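Local coordinates for protein cytochrome P450 268A2 Cyp268A2 (Mycobacterium marinum, PDB 6BLD) that belongs to the cytochrome P450 family of haem proteins, its mostly helical fold holding a protoporphyrin IX with iron beside a bound (3E,5E)-6,10-dimethylundeca-3,5,9-trien-2-one, at residues P193-L196 with N197-P201; F33-R37 with A38-V42. All coordinates share one frame; numbering follows the deposited sequence.

Contact 1 (P193-L196 with N197-P201); sequences PRYL and NGREP
Arg-199 folds back on the short helix 193-196 and grips the carbonyl oxygens at its C-terminal end, round a type I' beta turn from Leu-196 to Arg-199. The two bonds leave adjacent nitrogens of one guanidinium: NE of Arg-199 lies 2.6 Å from O of Leu-196 at an N-H...O angle of 168°, and NH2 of Arg-199 lies 2.7 Å from O of Tyr-195. Both oxygens sit close to the guanidinium plane, at its edge, which fixes the rotation of the group. A bend at chi3 (-66°) turns the otherwise stretched arginine back over its own turn. O of Leu-196 is gripped a second time, by the backbone N of Arg-199 at 3.1 Å; this donor stands above the carbonyl plane, on the face opposite to the one NE reaches. NH2 of Arg-199 also lies 4.1 Å from CE2 of Tyr-195, the ring and guanidinium planes being 43° apart.

Leu-196 contributes the apolar part of the contact, its CD1 3.8 Å from CB of Pro-201, the first residue of helix 201-225. The chain leaves helix 193-196 with positive phi at Asn-197, whose N still reaches O of Pro-193 at 2.9 Å. Gly-198 follows, also with positive phi within the type I' turn. A water accepts from N of Gly-198 at 2.9 Å and donates weakly to O of Pro-193.

Further out, Tyr-195 packs on Asp-185 and Ala-186 of helix 177-186, while Pro-201 touches Trp-190 and Leu-52; the side chain of Pro-201 is about 9 Å from the bound DXJ. Glu-200, the N-cap of helix 201-225, uses OE2 to hold the N of Leu-202.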
loop_
_atom_site.group_PDB
_atom_site.type_symbol
_atom_site.label_atom_id
_atom_site.label_comp_id
_atom_site.label_asym_id
_atom_site.label_seq_id
_atom_site.Cartn_x
_atom_site.Cartn_y
_atom_site.Cartn_z
ATOM N N PRO A 193 2.931 16.185 -9.786
ATOM C CA PRO A 193 2.504 17.276 -10.678
ATOM C C PRO A 193 1.841 16.781 -11.949
ATOM O O PRO A 193 0.977 17.476 -12.498
ATOM C CB PRO A 193 3.814 18.020 -10.976
ATOM C CG PRO A 193 4.753 17.613 -9.881
ATOM C CD PRO A 193 4.382 16.204 -9.542
ATOM N N ARG A 194 2.221 15.598 -12.436
ATOM C CA ARG A 194 1.563 15.027 -13.604
ATOM C C ARG A 194 0.122 14.631 -13.317
ATOM O O ARG A 194 -0.676 14.522 -14.255
ATOM C CB ARG A 194 2.344 13.814 -14.113
ATOM C CG ARG A 194 3.084 14.054 -15.418
ATOM C CD ARG A 194 3.917 12.842 -15.811
ATOM N NE ARG A 194 5.098 13.215 -16.584
ATOM C CZ ARG A 194 6.217 13.701 -16.054
ATOM N NH1 ARG A 194 6.311 13.875 -14.742
ATOM N NH2 ARG A 194 7.242 14.014 -16.833
ATOM N N TYR A 195 -0.229 14.410 -12.050
ATOM C CA TYR A 195 -1.609 14.105 -11.698
ATOM C C TYR A 195 -2.404 15.352 -11.335
ATOM O O TYR A 195 -3.552 15.500 -11.767
ATOM C CB TYR A 195 -1.663 13.111 -10.534
ATOM C CG TYR A 195 -3.053 12.566 -10.316
ATOM C CD1 TYR A 195 -3.528 11.509 -11.077
ATOM C CD2 TYR A 195 -3.903 13.129 -9.371
ATOM C CE1 TYR A 195 -4.801 11.014 -10.896
ATOM C CE2 TYR A 195 -5.181 12.641 -9.184
ATOM C CZ TYR A 195 -5.623 11.582 -9.949
ATOM O OH TYR A 195 -6.893 11.084 -9.778
ATOM N N LEU A 196 -1.817 16.250 -10.539
ATOM C CA LEU A 196 -2.522 17.468 -10.158
ATOM C C LEU A 196 -2.763 18.367 -11.365
ATOM O O LEU A 196 -3.839 18.962 -11.495
ATOM C CB LEU A 196 -1.736 18.214 -9.081
ATOM C CG LEU A 196 -1.516 17.472 -7.761
ATOM C CD1 LEU A 196 -0.781 18.358 -6.767
ATOM C CD2 LEU A 196 -2.843 17.003 -7.183
ATOM N N ASN A 197 -1.776 18.467 -12.258
ATOM C CA ASN A 197 -1.866 19.295 -13.462
ATOM C C ASN A 197 -2.207 20.743 -13.111
ATOM O O ASN A 197 -3.104 21.357 -13.693
ATOM C CB ASN A 197 -2.876 18.712 -14.456
ATOM C CG ASN A 197 -2.398 17.411 -15.071
ATOM O OD1 ASN A 197 -1.260 17.307 -15.530
ATOM N ND2 ASN A 197 -3.267 16.406 -15.077
ATOM N N GLY A 198 -1.476 21.288 -12.140
ATOM C CA GLY A 198 -1.656 22.653 -11.708
ATOM C C GLY A 198 -2.656 22.847 -10.587
ATOM O O GLY A 198 -2.648 23.904 -9.948
ATOM N N ARG A 199 -3.510 21.862 -10.329
ATOM C CA ARG A 199 -4.499 21.990 -9.270
ATOM C C ARG A 199 -3.840 21.886 -7.899
ATOM O O ARG A 199 -2.870 21.151 -7.700
ATOM C CB ARG A 199 -5.575 20.912 -9.408
ATOM C CG ARG A 199 -6.317 20.928 -10.735
ATOM C CD ARG A 199 -7.186 19.687 -10.891
ATOM N NE ARG A 199 -6.387 18.469 -10.992
ATOM C CZ ARG A 199 -6.891 17.239 -10.962
ATOM N NH1 ARG A 199 -8.197 17.058 -10.831
ATOM N NH2 ARG A 199 -6.087 16.189 -11.062
ATOM N N GLU A 200 -4.380 22.636 -6.950
ATOM C CA GLU A 200 -3.895 22.559 -5.579
ATOM C C GLU A 200 -4.277 21.204 -4.989
ATOM O O GLU A 200 -5.428 20.775 -5.133
ATOM C CB GLU A 200 -4.477 23.701 -4.747
ATOM C CG GLU A 200 -3.789 23.921 -3.411
ATOM C CD GLU A 200 -4.361 23.048 -2.314
ATOM O OE1 GLU A 200 -5.601 23.041 -2.152
ATOM O OE2 GLU A 200 -3.573 22.371 -1.619
ATOM N N PRO A 201 -3.350 20.504 -4.328
ATOM C CA PRO A 201 -3.622 19.109 -3.939
ATOM C C PRO A 201 -4.764 18.938 -2.949
ATOM O O PRO A 201 -5.492 17.941 -3.039
ATOM C CB PRO A 201 -2.286 18.646 -3.339
ATOM C CG PRO A 201 -1.561 19.907 -2.981
ATOM C CD PRO A 201 -1.967 20.903 -4.021
HETATM O O HOH W 1 0.691 20.360 -10.535
#

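Contact 2 (F33-R37 with A38-V42); sequences FSELR and AERPV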
loop_
_atom_site.group_PDB
_atom_site.type_symbol
_atom_site.label_atom_id
_atom_site.label_comp_id
_atom_site.label_asym_id
_atom_site.label_seq_id
_atom_site.Cartn_x
_atom_site.Cartn_y
_atom_site.Cartn_z
ATOM N N PHE A 33 19.402 5.462 2.358
ATOM C CA PHE A 33 18.987 4.423 3.294
ATOM C C PHE A 33 20.144 3.502 3.659
ATOM O O PHE A 33 20.199 2.988 4.782
ATOM C CB PHE A 33 17.836 3.610 2.699
ATOM C CG PHE A 33 16.548 4.373 2.579
ATOM C CD1 PHE A 33 16.094 5.163 3.622
ATOM C CD2 PHE A 33 15.787 4.296 1.423
ATOM C CE1 PHE A 33 14.908 5.865 3.514
ATOM C CE2 PHE A 33 14.600 4.996 1.309
ATOM C CZ PHE A 33 14.161 5.781 2.356
ATOM N N SER A 34 21.075 3.281 2.728
ATOM C CA SER A 34 22.187 2.370 2.989
ATOM C C SER A 34 23.120 2.929 4.056
ATOM O O SER A 34 23.518 2.211 4.982
ATOM C CB SER A 34 22.953 2.094 1.695
ATOM O OG SER A 34 24.016 1.184 1.920
ATOM N N GLU A 35 23.483 4.211 3.943
ATOM C CA GLU A 35 24.381 4.812 4.925
ATOM C C GLU A 35 23.735 4.862 6.302
ATOM O O GLU A 35 24.398 4.619 7.318
ATOM C CB GLU A 35 24.800 6.213 4.483
ATOM C CG GLU A 35 25.565 6.982 5.557
ATOM C CD GLU A 35 26.097 8.315 5.069
ATOM O OE1 GLU A 35 26.389 9.186 5.917
ATOM O OE2 GLU A 35 26.225 8.493 3.841
ATOM N N LEU A 36 22.441 5.182 6.359
ATOM C CA LEU A 36 21.737 5.187 7.636
ATOM C C LEU A 36 21.699 3.790 8.243
ATOM O O LEU A 36 22.047 3.604 9.413
ATOM C CB LEU A 36 20.323 5.739 7.452
ATOM C CG LEU A 36 20.230 7.230 7.124
ATOM C CD1 LEU A 36 18.786 7.634 6.890
ATOM C CD2 LEU A 36 20.851 8.065 8.233
ATOM N N ARG A 37 21.291 2.791 7.453
ATOM C CA ARG A 37 21.269 1.418 7.946
ATOM C C ARG A 37 22.621 0.998 8.505
ATOM O O ARG A 37 22.684 0.226 9.467
ATOM C CB ARG A 37 20.853 0.458 6.828
ATOM C CG ARG A 37 19.354 0.389 6.575
ATOM C CD ARG A 37 18.978 -0.830 5.740
ATOM N NE ARG A 37 19.914 -1.052 4.640
ATOM C CZ ARG A 37 19.756 -0.569 3.410
ATOM N NH1 ARG A 37 18.694 0.167 3.113
ATOM N NH2 ARG A 37 20.663 -0.821 2.476
ATOM N N ALA A 38 23.711 1.505 7.930
ATOM C CA ALA A 38 25.036 1.076 8.357
ATOM C C ALA A 38 25.523 1.869 9.567
ATOM O O ALA A 38 26.045 1.289 10.526
ATOM C CB ALA A 38 26.027 1.198 7.197
ATOM N N GLU A 39 25.361 3.192 9.545
ATOM C CA GLU A 39 25.955 4.054 10.561
ATOM C C GLU A 39 24.968 4.495 11.638
ATOM O O GLU A 39 25.269 4.390 12.831
ATOM C CB GLU A 39 26.585 5.289 9.900
ATOM C CG GLU A 39 27.395 5.001 8.636
ATOM C CD GLU A 39 28.630 4.148 8.881
ATOM O OE1 GLU A 39 28.990 3.914 10.056
ATOM O OE2 GLU A 39 29.247 3.709 7.887
ATOM N N ARG A 40 23.802 5.008 11.248
ATOM C CA ARG A 40 22.818 5.548 12.189
ATOM C C ARG A 40 21.445 4.988 11.838
ATOM O O ARG A 40 20.611 5.682 11.239
ATOM C CB ARG A 40 22.822 7.078 12.169
ATOM C CG ARG A 40 24.212 7.688 12.312
ATOM C CD ARG A 40 24.205 9.196 12.099
ATOM N NE ARG A 40 23.786 9.577 10.752
ATOM C CZ ARG A 40 24.543 9.457 9.664
ATOM N NH1 ARG A 40 24.070 9.836 8.486
ATOM N NH2 ARG A 40 25.768 8.959 9.752
ATOM N N PRO A 41 21.176 3.730 12.201
ATOM C CA PRO A 41 19.922 3.088 11.765
ATOM C C PRO A 41 18.668 3.748 12.307
ATOM O O PRO A 41 17.600 3.600 11.699
ATOM C CB PRO A 41 20.066 1.651 12.287
ATOM C CG PRO A 41 21.053 1.747 13.405
ATOM C CD PRO A 41 22.012 2.827 13.009
ATOM N N VAL A 42 18.754 4.459 13.427
ATOM C CA VAL A 42 17.633 5.199 13.994
ATOM C C VAL A 42 18.101 6.642 14.137
ATOM O O VAL A 42 18.882 6.964 15.041
ATOM C CB VAL A 42 17.169 4.621 15.336
ATOM C CG1 VAL A 42 16.049 5.470 15.922
ATOM C CG2 VAL A 42 16.716 3.176 15.161
#
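Glu-35 and Arg-40 meet through quite different torsions: Glu-35 runs out fully extended, with CG opposite its backbone N (chi1 171°), whereas Arg-40 sets CG beside its N and then bends at chi3 (-63°). These torsions lay the two side chains alongside each other, pointing the same way. OE1 of Glu-35 comes to 3.5 Å from NH1 of Arg-40, a salt bridge at the long end of the range. That oxygen lies at the edge of the guanidinium, in its plane, but the carboxylate stands almost perpendicular to it, at 89°, so the pairing is through one oxygen and is not a flat bidentate one. The stronger polar partner of Arg-40 is Asp-12, outside this stretch, which forms a salt bridge with its NE. From the other partner, Leu-36, the CD2 branch comes to 3.7 Å from NH1 of Arg-40, oblique to the guanidinium.

This is the C-terminal turn of helix 26-39, from which the chain passes through Pro-41 into strand 42-45, an outermost strand of the mixed sheet of this P450. The helical pattern persists in N of Ala-38 to O of Ser-34 at 3.0 Å and N of Glu-39 to O of Glu-35 at 2.8 Å. Glu-39 lays its CG 3.3 Å from O of Glu-35. Pro-41, two residues on, has no N-H to offer to the helix. The buried Arg-37 makes a salt bridge through NH2 with Glu-30 and a hydrogen bond through NH1 with Ser-338, while its backbone O accepts from NE of Arg-66.

How the contacts relate
From the N terminus the chain reaches contact 2 first, where 33-37 runs straight on into 38-42 and the end of helix 26-39 turns toward strand 42-45. Much later comes contact 1, in which 193-196 passes into 197-201 and one short helix is joined to the start of helix 201-225. Each is a local turn with no residues between its halves; the two follow in series, neither nesting nor crossing. The centres of contact 1 and contact 2 are about 34 Å apart. The nearest atoms of contact 1 and contact 2 are about 19 Å apart, so they do not touch. Contact 2 ties an N-terminal helix to the mixed sheet; contact 1 links two helices at the surface.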